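Local structure of TRAP dicarboxylate ABC transporter, substrate-binding protein (Roseobacter denitrificans, 4OVQ) at residues D24-H32 with G80-N88; V161-N170 with L181-F190. The protein binds beta-D-glucuronate in the cleft between its two lobes and probably serves as the periplasmic solute receptor of a TRAP transporter. One frame throughout, in Å; residues are numbered along the deposited sequence.

Contact 1 of 2, residues D24-H32 with G80-N88; sequences DNWRGWNIH and GALEIGNFN. With BDP (beta-D-glucopyranuronic acid), chain C.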
loop_
_atom_site.group_PDB
_atom_site.type_symbol
_atom_site.label_atom_id
_atom_site.label_comp_id
_atom_site.label_asym_id
_atom_site.label_seq_id
_atom_site.Cartn_x
_atom_site.Cartn_y
_atom_site.Cartn_z
ATOM N N ASP A 24 -7.657 -7.605 -26.212
ATOM C CA ASP A 24 -7.691 -8.897 -25.526
ATOM C C ASP A 24 -6.387 -9.161 -24.772
ATOM O O ASP A 24 -6.382 -9.864 -23.757
ATOM C CB ASP A 24 -7.945 -10.042 -26.521
ATOM C CG ASP A 24 -9.248 -9.883 -27.275
ATOM O OD1 ASP A 24 -10.308 -9.727 -26.621
ATOM O OD2 ASP A 24 -9.207 -9.902 -28.524
ATOM N N ASN A 25 -5.293 -8.593 -25.271
ATOM C CA ASN A 25 -3.977 -8.745 -24.652
ATOM C C ASN A 25 -3.681 -7.521 -23.792
ATOM O O ASN A 25 -3.459 -6.406 -24.293
ATOM C CB ASN A 25 -2.913 -8.923 -25.718
ATOM C CG ASN A 25 -3.185 -10.128 -26.616
ATOM O OD1 ASN A 25 -3.855 -11.083 -26.213
ATOM N ND2 ASN A 25 -2.655 -10.089 -27.838
ATOM N N TRP A 26 -3.700 -7.731 -22.486
ATOM C CA TRP A 26 -3.606 -6.634 -21.549
ATOM C C TRP A 26 -2.179 -6.387 -21.076
ATOM O O TRP A 26 -1.304 -7.256 -21.154
ATOM C CB TRP A 26 -4.480 -6.938 -20.321
ATOM C CG TRP A 26 -5.985 -7.107 -20.583
ATOM C CD1 TRP A 26 -6.672 -6.734 -21.707
ATOM C CD2 TRP A 26 -6.961 -7.669 -19.689
ATOM N NE1 TRP A 26 -8.009 -7.034 -21.563
ATOM C CE2 TRP A 26 -8.211 -7.614 -20.339
ATOM C CE3 TRP A 26 -6.893 -8.232 -18.413
ATOM C CZ2 TRP A 26 -9.386 -8.085 -19.744
ATOM C CZ3 TRP A 26 -8.051 -8.696 -17.819
ATOM C CH2 TRP A 26 -9.281 -8.644 -18.489
ATOM N N ARG A 27 -1.977 -5.191 -20.533
ATOM C CA ARG A 27 -0.738 -4.847 -19.874
ATOM C C ARG A 27 -1.046 -4.498 -18.421
ATOM O O ARG A 27 -2.094 -3.905 -18.132
ATOM C CB ARG A 27 -0.070 -3.673 -20.586
ATOM C CG ARG A 27 0.304 -4.046 -22.007
ATOM C CD ARG A 27 0.523 -2.856 -22.884
ATOM N NE ARG A 27 1.559 -1.985 -22.361
ATOM C CZ ARG A 27 1.374 -0.746 -21.902
ATOM N NH1 ARG A 27 0.170 -0.177 -21.876
ATOM N NH2 ARG A 27 2.426 -0.060 -21.464
ATOM N N GLY A 28 -0.131 -4.884 -17.545
ATOM C CA GLY A 28 -0.262 -4.624 -16.126
ATOM C C GLY A 28 0.974 -4.016 -15.489
ATOM O O GLY A 28 2.101 -4.272 -15.917
ATOM N N TRP A 29 0.748 -3.230 -14.438
ATOM C CA TRP A 29 1.814 -2.568 -13.685
ATOM C C TRP A 29 2.007 -3.133 -12.297
ATOM O O TRP A 29 1.021 -3.415 -11.583
ATOM C CB TRP A 29 1.485 -1.068 -13.587
ATOM C CG TRP A 29 2.438 -0.163 -12.901
ATOM C CD1 TRP A 29 3.362 0.656 -13.508
ATOM C CD2 TRP A 29 2.534 0.102 -11.491
ATOM N NE1 TRP A 29 4.035 1.368 -12.562
ATOM C CE2 TRP A 29 3.556 1.057 -11.317
ATOM C CE3 TRP A 29 1.876 -0.396 -10.359
ATOM C CZ2 TRP A 29 3.938 1.538 -10.046
ATOM C CZ3 TRP A 29 2.265 0.050 -9.103
ATOM C CH2 TRP A 29 3.248 1.056 -8.958
ATOM N N ASN A 30 3.258 -3.293 -11.909
ATOM C CA ASN A 30 3.630 -3.616 -10.540
ATOM C C ASN A 30 4.963 -2.940 -10.267
ATOM O O ASN A 30 5.852 -2.948 -11.137
ATOM C CB ASN A 30 3.734 -5.151 -10.376
ATOM C CG ASN A 30 4.511 -5.583 -9.124
ATOM O OD1 ASN A 30 4.301 -5.055 -8.052
ATOM N ND2 ASN A 30 5.396 -6.582 -9.249
ATOM N N ILE A 31 5.141 -2.356 -9.085
ATOM C CA ILE A 31 6.367 -1.612 -8.786
ATOM C C ILE A 31 7.517 -2.489 -8.293
ATOM O O ILE A 31 8.662 -2.034 -8.275
ATOM C CB ILE A 31 6.086 -0.470 -7.769
ATOM C CG1 ILE A 31 7.107 0.679 -7.845
ATOM C CG2 ILE A 31 5.927 -1.006 -6.361
ATOM C CD1 ILE A 31 6.519 2.004 -7.254
ATOM N N HIS A 32 7.236 -3.747 -7.935
ATOM C CA HIS A 32 8.165 -4.562 -7.147
ATOM C C HIS A 32 9.167 -5.363 -7.977
ATOM O O HIS A 32 9.003 -5.524 -9.184
ATOM C CB HIS A 32 7.415 -5.441 -6.139
ATOM C CG HIS A 32 6.775 -4.637 -5.060
ATOM N ND1 HIS A 32 7.507 -4.066 -4.041
ATOM C CD2 HIS A 32 5.488 -4.248 -4.868
ATOM C CE1 HIS A 32 6.701 -3.365 -3.265
ATOM N NE2 HIS A 32 5.469 -3.463 -3.737
ATOM N N GLY A 80 -7.545 4.196 -19.197
ATOM C CA GLY A 80 -7.596 3.094 -20.130
ATOM C C GLY A 80 -6.377 2.867 -20.998
ATOM O O GLY A 80 -6.417 2.052 -21.919
ATOM N N ALA A 81 -5.284 3.556 -20.688
ATOM C CA ALA A 81 -4.021 3.327 -21.367
ATOM C C ALA A 81 -3.313 2.048 -20.880
ATOM O O ALA A 81 -2.466 1.482 -21.586
ATOM C CB ALA A 81 -3.139 4.526 -21.162
ATOM N N LEU A 82 -3.705 1.595 -19.692
ATOM C CA LEU A 82 -3.214 0.357 -19.087
ATOM C C LEU A 82 -4.429 -0.339 -18.526
ATOM O O LEU A 82 -5.305 0.301 -17.979
ATOM C CB LEU A 82 -2.287 0.736 -17.948
ATOM C CG LEU A 82 -1.046 -0.055 -17.595
ATOM C CD1 LEU A 82 -0.218 -0.331 -18.841
ATOM C CD2 LEU A 82 -0.269 0.767 -16.563
ATOM N N GLU A 83 -4.508 -1.652 -18.639
ATOM C CA GLU A 83 -5.692 -2.341 -18.150
ATOM C C GLU A 83 -5.622 -2.686 -16.654
ATOM O O GLU A 83 -6.640 -2.674 -15.975
ATOM C CB GLU A 83 -5.908 -3.646 -18.939
ATOM C CG GLU A 83 -6.198 -3.423 -20.447
ATOM C CD GLU A 83 -4.967 -3.074 -21.308
ATOM O OE1 GLU A 83 -3.803 -3.126 -20.870
ATOM O OE2 GLU A 83 -5.194 -2.708 -22.482
ATOM N N ILE A 84 -4.432 -3.029 -16.178
ATOM C CA ILE A 84 -4.292 -3.673 -14.876
ATOM C C ILE A 84 -3.208 -3.003 -14.062
ATOM O O ILE A 84 -2.153 -2.632 -14.597
ATOM C CB ILE A 84 -3.936 -5.185 -15.054
ATOM C CG1 ILE A 84 -5.105 -5.945 -15.688
ATOM C CG2 ILE A 84 -3.516 -5.787 -13.739
ATOM C CD1 ILE A 84 -6.313 -6.145 -14.801
ATOM N N GLY A 85 -3.434 -2.917 -12.752
ATOM C CA GLY A 85 -2.366 -2.552 -11.831
ATOM C C GLY A 85 -2.528 -3.287 -10.515
ATOM O O GLY A 85 -3.623 -3.624 -10.099
ATOM N N ASN A 86 -1.418 -3.597 -9.873
ATOM C CA ASN A 86 -1.419 -3.882 -8.455
ATOM C C ASN A 86 -1.037 -2.571 -7.774
ATOM O O ASN A 86 0.122 -2.164 -7.806
ATOM C CB ASN A 86 -0.430 -5.015 -8.129
ATOM C CG ASN A 86 0.058 -4.996 -6.682
ATOM O OD1 ASN A 86 1.230 -5.250 -6.406
ATOM N ND2 ASN A 86 -0.830 -4.672 -5.761
ATOM N N PHE A 87 -2.026 -1.924 -7.190
ATOM C CA PHE A 87 -1.860 -0.639 -6.558
ATOM C C PHE A 87 -2.033 -0.723 -5.025
ATOM O O PHE A 87 -3.027 -1.257 -4.499
ATOM C CB PHE A 87 -2.852 0.393 -7.121
ATOM C CG PHE A 87 -2.681 0.681 -8.571
ATOM C CD1 PHE A 87 -1.420 0.802 -9.120
ATOM C CD2 PHE A 87 -3.805 0.839 -9.374
ATOM C CE1 PHE A 87 -1.259 1.066 -10.473
ATOM C CE2 PHE A 87 -3.677 1.111 -10.718
ATOM C CZ PHE A 87 -2.406 1.229 -11.263
ATOM N N ASN A 88 -1.076 -0.126 -4.326
ATOM C CA ASN A 88 -1.271 0.205 -2.911
ATOM C C ASN A 88 -2.372 1.258 -2.797
ATOM O O ASN A 88 -2.446 2.171 -3.627
ATOM C CB ASN A 88 0.020 0.801 -2.400
ATOM C CG ASN A 88 0.056 0.993 -0.889
ATOM O OD1 ASN A 88 -0.228 2.094 -0.388
ATOM N ND2 ASN A 88 0.505 -0.025 -0.170
HETATM C C1 BDP C . 5.053 -0.358 -0.625
HETATM C C2 BDP C . 3.915 -0.590 -1.585
HETATM C C3 BDP C . 4.291 0.033 -2.858
HETATM C C4 BDP C . 4.535 1.493 -2.669
HETATM C C5 BDP C . 5.614 1.716 -1.635
HETATM C C6 BDP C . 5.880 3.203 -1.352
HETATM O O2 BDP C . 3.839 -2.045 -1.760
HETATM O O3 BDP C . 3.086 -0.078 -3.703
HETATM O O4 BDP C . 4.931 2.111 -3.965
HETATM O O5 BDP C . 5.289 1.074 -0.409
HETATM O O6A BDP C . 5.793 4.033 -2.304
HETATM O O1 BDP C . 4.812 -0.886 0.647
HETATM O O6B BDP C . 6.319 3.438 -0.199
HETATM O O HOH W 1 -3.801 -3.961 -24.570
HETATM O O HOH W 2 -2.259 -1.375 -22.235
HETATM O O HOH W 3 2.710 -2.822 -7.450
#
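E83 lays its CB and CG over one face of the W26 indole, CB standing 4.2 Å from the centroid of the five-membered ring in a CH-pi contact. A bend at chi2 (77°) turns the carboxylate back to the backbone of strand 25-29, its plane nearly parallel to the indole. There OE1 takes the amide of R27 in an almost straight bond (N to OE1 2.8 Å, 169°), the N-H coming in from above the carboxylate plane, while one water joins OE2 to N25 O. A leucine in place of this glutamate would probably leave the R27 amide without its acceptor and break that water bridge. On the other side of the strand, L82 CD1 sits over a face of the R27 guanidinium, 3.5 Å from CZ. Farther along, W29 approaches F87 obliquely, CE3 to CE1 3.5 Å, and points its ring edge at N86 O. The strands run parallel, W29 N giving to I84 O (3.0 Å). At the cleft end, near N88, H32 NE2 donates to glucuronate O2 (2.9 Å). In the mixed five-stranded sheet, order 2-1-3-5-4, strand 25-29 lies between 58-62 and 84-88, consistent with the type II periplasmic binding protein fold.

Contact 2 of 2, residues V161-N170 with L181-F190; sequences VEGMKVRVMN and LGGNPSPMAF. With BDP (beta-D-glucopyranuronic acid), chain C.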
loop_
_atom_site.group_PDB
_atom_site.type_symbol
_atom_site.label_atom_id
_atom_site.label_comp_id
_atom_site.label_asym_id
_atom_site.label_seq_id
_atom_site.Cartn_x
_atom_site.Cartn_y
_atom_site.Cartn_z
ATOM N N VAL A 161 11.091 12.225 16.264
ATOM C CA VAL A 161 10.793 12.544 14.869
ATOM C C VAL A 161 10.967 14.048 14.610
ATOM O O VAL A 161 11.056 14.494 13.474
ATOM C CB VAL A 161 9.343 12.090 14.493
ATOM C CG1 VAL A 161 9.050 12.310 13.024
ATOM C CG2 VAL A 161 9.127 10.611 14.827
ATOM N N GLU A 162 11.009 14.847 15.672
ATOM C CA GLU A 162 11.097 16.292 15.493
ATOM C C GLU A 162 12.347 16.638 14.693
ATOM O O GLU A 162 13.444 16.194 15.021
ATOM C CB GLU A 162 11.112 17.008 16.854
ATOM C CG GLU A 162 11.795 18.385 16.850
ATOM C CD GLU A 162 10.918 19.515 16.327
ATOM O OE1 GLU A 162 9.677 19.351 16.296
ATOM O OE2 GLU A 162 11.493 20.569 15.951
ATOM N N GLY A 163 12.155 17.407 13.623
ATOM C CA GLY A 163 13.234 17.859 12.771
ATOM C C GLY A 163 13.678 16.839 11.737
ATOM O O GLY A 163 14.518 17.158 10.899
HETATM N N MSE A 164 13.137 15.626 11.781
HETATM C CA MSE A 164 13.564 14.588 10.846
HETATM C C MSE A 164 12.865 14.753 9.474
HETATM O O MSE A 164 11.643 14.920 9.418
HETATM C CB MSE A 164 13.283 13.194 11.425
HETATM C CG MSE A 164 13.919 12.063 10.643
HETATM SE SE MSE A 164 13.475 10.307 11.373
HETATM C CE MSE A 164 14.560 10.335 12.959
ATOM N N LYS A 165 13.628 14.685 8.378
ATOM C CA LYS A 165 13.061 14.738 7.022
ATOM C C LYS A 165 12.650 13.324 6.690
ATOM O O LYS A 165 13.497 12.443 6.549
ATOM C CB LYS A 165 14.083 15.207 5.967
ATOM C CG LYS A 165 14.790 16.518 6.275
ATOM C CD LYS A 165 15.897 16.790 5.222
ATOM C CE LYS A 165 17.090 15.787 5.301
ATOM N NZ LYS A 165 18.068 16.225 6.358
ATOM N N VAL A 166 11.349 13.085 6.601
ATOM C CA VAL A 166 10.846 11.728 6.351
ATOM C C VAL A 166 10.081 11.665 5.026
ATOM O O VAL A 166 9.141 12.406 4.784
ATOM C CB VAL A 166 9.930 11.234 7.483
ATOM C CG1 VAL A 166 9.565 9.765 7.241
ATOM C CG2 VAL A 166 10.584 11.462 8.875
ATOM N N ARG A 167 10.536 10.784 4.142
ATOM C CA ARG A 167 9.845 10.554 2.891
ATOM C C ARG A 167 8.548 9.813 3.159
ATOM O O ARG A 167 8.491 8.876 3.973
ATOM C CB ARG A 167 10.704 9.727 1.940
ATOM C CG ARG A 167 10.034 9.415 0.566
ATOM C CD ARG A 167 9.222 8.131 0.622
ATOM N NE ARG A 167 8.510 7.831 -0.616
ATOM C CZ ARG A 167 7.803 6.724 -0.799
ATOM N NH1 ARG A 167 7.747 5.828 0.175
ATOM N NH2 ARG A 167 7.180 6.523 -1.957
ATOM N N VAL A 168 7.532 10.257 2.428
ATOM C CA VAL A 168 6.238 9.592 2.409
ATOM C C VAL A 168 5.721 9.453 1.001
ATOM O O VAL A 168 6.239 10.067 0.067
ATOM C CB VAL A 168 5.168 10.367 3.236
ATOM C CG1 VAL A 168 5.494 10.283 4.724
ATOM C CG2 VAL A 168 5.086 11.821 2.808
HETATM N N MSE A 169 4.698 8.615 0.838
HETATM C CA MSE A 169 3.985 8.540 -0.441
HETATM C C MSE A 169 3.207 9.801 -0.716
HETATM O O MSE A 169 3.043 10.623 0.177
HETATM C CB MSE A 169 3.036 7.352 -0.438
HETATM C CG MSE A 169 3.738 5.979 -0.366
HETATM SE SE MSE A 169 2.596 4.432 -0.573
HETATM C CE MSE A 169 1.708 4.462 1.188
ATOM N N ASN A 170 2.740 9.918 -1.966
ATOM C CA ASN A 170 2.017 11.097 -2.421
ATOM C C ASN A 170 0.538 11.152 -1.970
ATOM O O ASN A 170 -0.361 10.837 -2.732
ATOM C CB ASN A 170 2.126 11.152 -3.944
ATOM C CG ASN A 170 3.560 11.277 -4.417
ATOM O OD1 ASN A 170 4.145 12.364 -4.397
ATOM N ND2 ASN A 170 4.145 10.171 -4.837
ATOM N N LEU A 181 4.059 14.856 14.069
ATOM C CA LEU A 181 5.107 14.270 14.870
ATOM C C LEU A 181 6.303 15.210 14.886
ATOM O O LEU A 181 7.347 14.874 15.436
ATOM C CB LEU A 181 5.493 12.899 14.308
ATOM C CG LEU A 181 4.374 11.845 14.289
ATOM C CD1 LEU A 181 4.840 10.584 13.587
ATOM C CD2 LEU A 181 3.928 11.519 15.714
ATOM N N GLY A 182 6.141 16.376 14.260
ATOM C CA GLY A 182 7.170 17.407 14.245
ATOM C C GLY A 182 8.237 17.221 13.195
ATOM O O GLY A 182 9.239 17.922 13.191
ATOM N N GLY A 183 8.031 16.267 12.298
ATOM C CA GLY A 183 8.983 16.045 11.229
ATOM C C GLY A 183 8.687 16.912 10.031
ATOM O O GLY A 183 7.714 17.681 10.001
ATOM N N ASN A 184 9.526 16.771 9.014
ATOM C CA ASN A 184 9.382 17.508 7.796
ATOM C C ASN A 184 9.159 16.481 6.687
ATOM O O ASN A 184 10.059 15.722 6.294
ATOM C CB ASN A 184 10.608 18.365 7.516
ATOM C CG ASN A 184 10.866 19.380 8.614
ATOM O OD1 ASN A 184 10.023 20.240 8.900
ATOM N ND2 ASN A 184 12.028 19.280 9.237
ATOM N N PRO A 185 7.921 16.397 6.229
ATOM C CA PRO A 185 7.588 15.381 5.222
ATOM C C PRO A 185 8.130 15.705 3.850
ATOM O O PRO A 185 8.219 16.887 3.469
ATOM C CB PRO A 185 6.062 15.411 5.204
ATOM C CG PRO A 185 5.703 16.778 5.656
ATOM C CD PRO A 185 6.729 17.130 6.704
ATOM N N SER A 186 8.445 14.650 3.110
ATOM C CA SER A 186 8.922 14.789 1.758
ATOM C C SER A 186 8.237 13.767 0.880
ATOM O O SER A 186 8.644 12.607 0.816
ATOM C CB SER A 186 10.416 14.592 1.728
ATOM O OG SER A 186 10.871 14.854 0.439
ATOM N N PRO A 187 7.160 14.172 0.218
ATOM C CA PRO A 187 6.536 13.220 -0.694
ATOM C C PRO A 187 7.431 12.973 -1.893
ATOM O O PRO A 187 7.940 13.915 -2.512
ATOM C CB PRO A 187 5.257 13.917 -1.150
ATOM C CG PRO A 187 5.064 15.063 -0.184
ATOM C CD PRO A 187 6.421 15.442 0.295
HETATM N N MSE A 188 7.600 11.704 -2.244
HETATM C CA MSE A 188 8.562 11.363 -3.268
HETATM C C MSE A 188 8.236 9.992 -3.819
HETATM O O MSE A 188 7.792 9.095 -3.098
HETATM C CB MSE A 188 9.953 11.342 -2.604
HETATM C CG MSE A 188 11.068 11.026 -3.491
HETATM SE SE MSE A 188 12.770 10.872 -2.509
HETATM C CE MSE A 188 12.746 12.377 -1.539
ATOM N N ALA A 189 8.504 9.814 -5.106
ATOM C CA ALA A 189 8.359 8.537 -5.765
ATOM C C ALA A 189 9.208 7.468 -5.077
ATOM O O ALA A 189 10.348 7.714 -4.740
ATOM C CB ALA A 189 8.766 8.682 -7.218
ATOM N N PHE A 190 8.655 6.277 -4.938
ATOM C CA PHE A 190 9.306 5.162 -4.286
ATOM C C PHE A 190 10.676 4.887 -4.877
ATOM O O PHE A 190 11.607 4.578 -4.147
ATOM C CB PHE A 190 8.394 3.943 -4.438
ATOM C CG PHE A 190 8.734 2.768 -3.569
ATOM C CD1 PHE A 190 9.064 2.912 -2.238
ATOM C CD2 PHE A 190 8.689 1.482 -4.116
ATOM C CE1 PHE A 190 9.311 1.755 -1.450
ATOM C CE2 PHE A 190 8.954 0.359 -3.329
ATOM C CZ PHE A 190 9.270 0.519 -2.028
HETATM C C1 BDP C . 5.053 -0.358 -0.625
HETATM C C2 BDP C . 3.915 -0.590 -1.585
HETATM C C3 BDP C . 4.291 0.033 -2.858
HETATM C C4 BDP C . 4.535 1.493 -2.669
HETATM C C5 BDP C . 5.614 1.716 -1.635
HETATM C C6 BDP C . 5.880 3.203 -1.352
HETATM O O2 BDP C . 3.839 -2.045 -1.760
HETATM O O3 BDP C . 3.086 -0.078 -3.703
HETATM O O4 BDP C . 4.931 2.111 -3.965
HETATM O O5 BDP C . 5.289 1.074 -0.409
HETATM O O6A BDP C . 5.793 4.033 -2.304
HETATM O O1 BDP C . 4.812 -0.886 0.647
HETATM O O6B BDP C . 6.319 3.438 -0.199
#
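R167 reaches across to the backbone of M188 and holds the sugar acid. Its CG is anti to the backbone N (chi1 179°), and a single turn at chi2 (-89°) carries the otherwise extended chain obliquely across M188, CG lying 3.7 Å from M188 CB. NE and NH2 grip M188 O side-on, each at 2.9 Å, with the oxygen close to the guanidinium plane, which fixes the rotation of the group. NH1 meets ligand O6B at 2.8 Å and NH2 meets O6A at 2.9 Å, both bonds nearly straight, so the M188 carbonyl acts as a second-shell brace for this arginine. F190 lays one ring face against the sugar, ligand C5 over the ring centre and CD1 3.3 Å from C6; M169, a selenomethionine, brings CG to 3.4 Å from O6A. V168 leans CG2 against the ring of P187, and at the end of the pair far from the sugar V161 CG1 packs on L181 CB at 3.8 Å. Parallel strands 165-168 and 184-187 are two arms of a beta-alpha-beta unit: V168 meets F174 and I178 of connecting helix 172-180, M188 touches helix 193-199, and K165 and R167 bond through their backbones to G204 of strand 204-207.

In the fold
Glucuronate is where the two contacts converge, although their centres lie about 28 Å apart. Contact 1 belongs to the mixed sheet of one lobe and contact 2 to the parallel strand pair of a beta-alpha-beta unit in the other, and they meet the sugar differently: H32 of 24-32 serves a ring hydroxyl, whereas 161-170 and 181-190 secure the carboxylate and cover a sugar face. They also touch directly at the cleft, N88 OD1 packing 3.4 Å from M169 CE and I31 CD1 3.9 Å from F190 CD2. Q70, R146, N207 and E234 add further hydrogen bonds to the sugar. N88 ND2 bonds E234, tying contact 1 to that ligand-binding residue. The pairing illustrates how a solute can join two lobes.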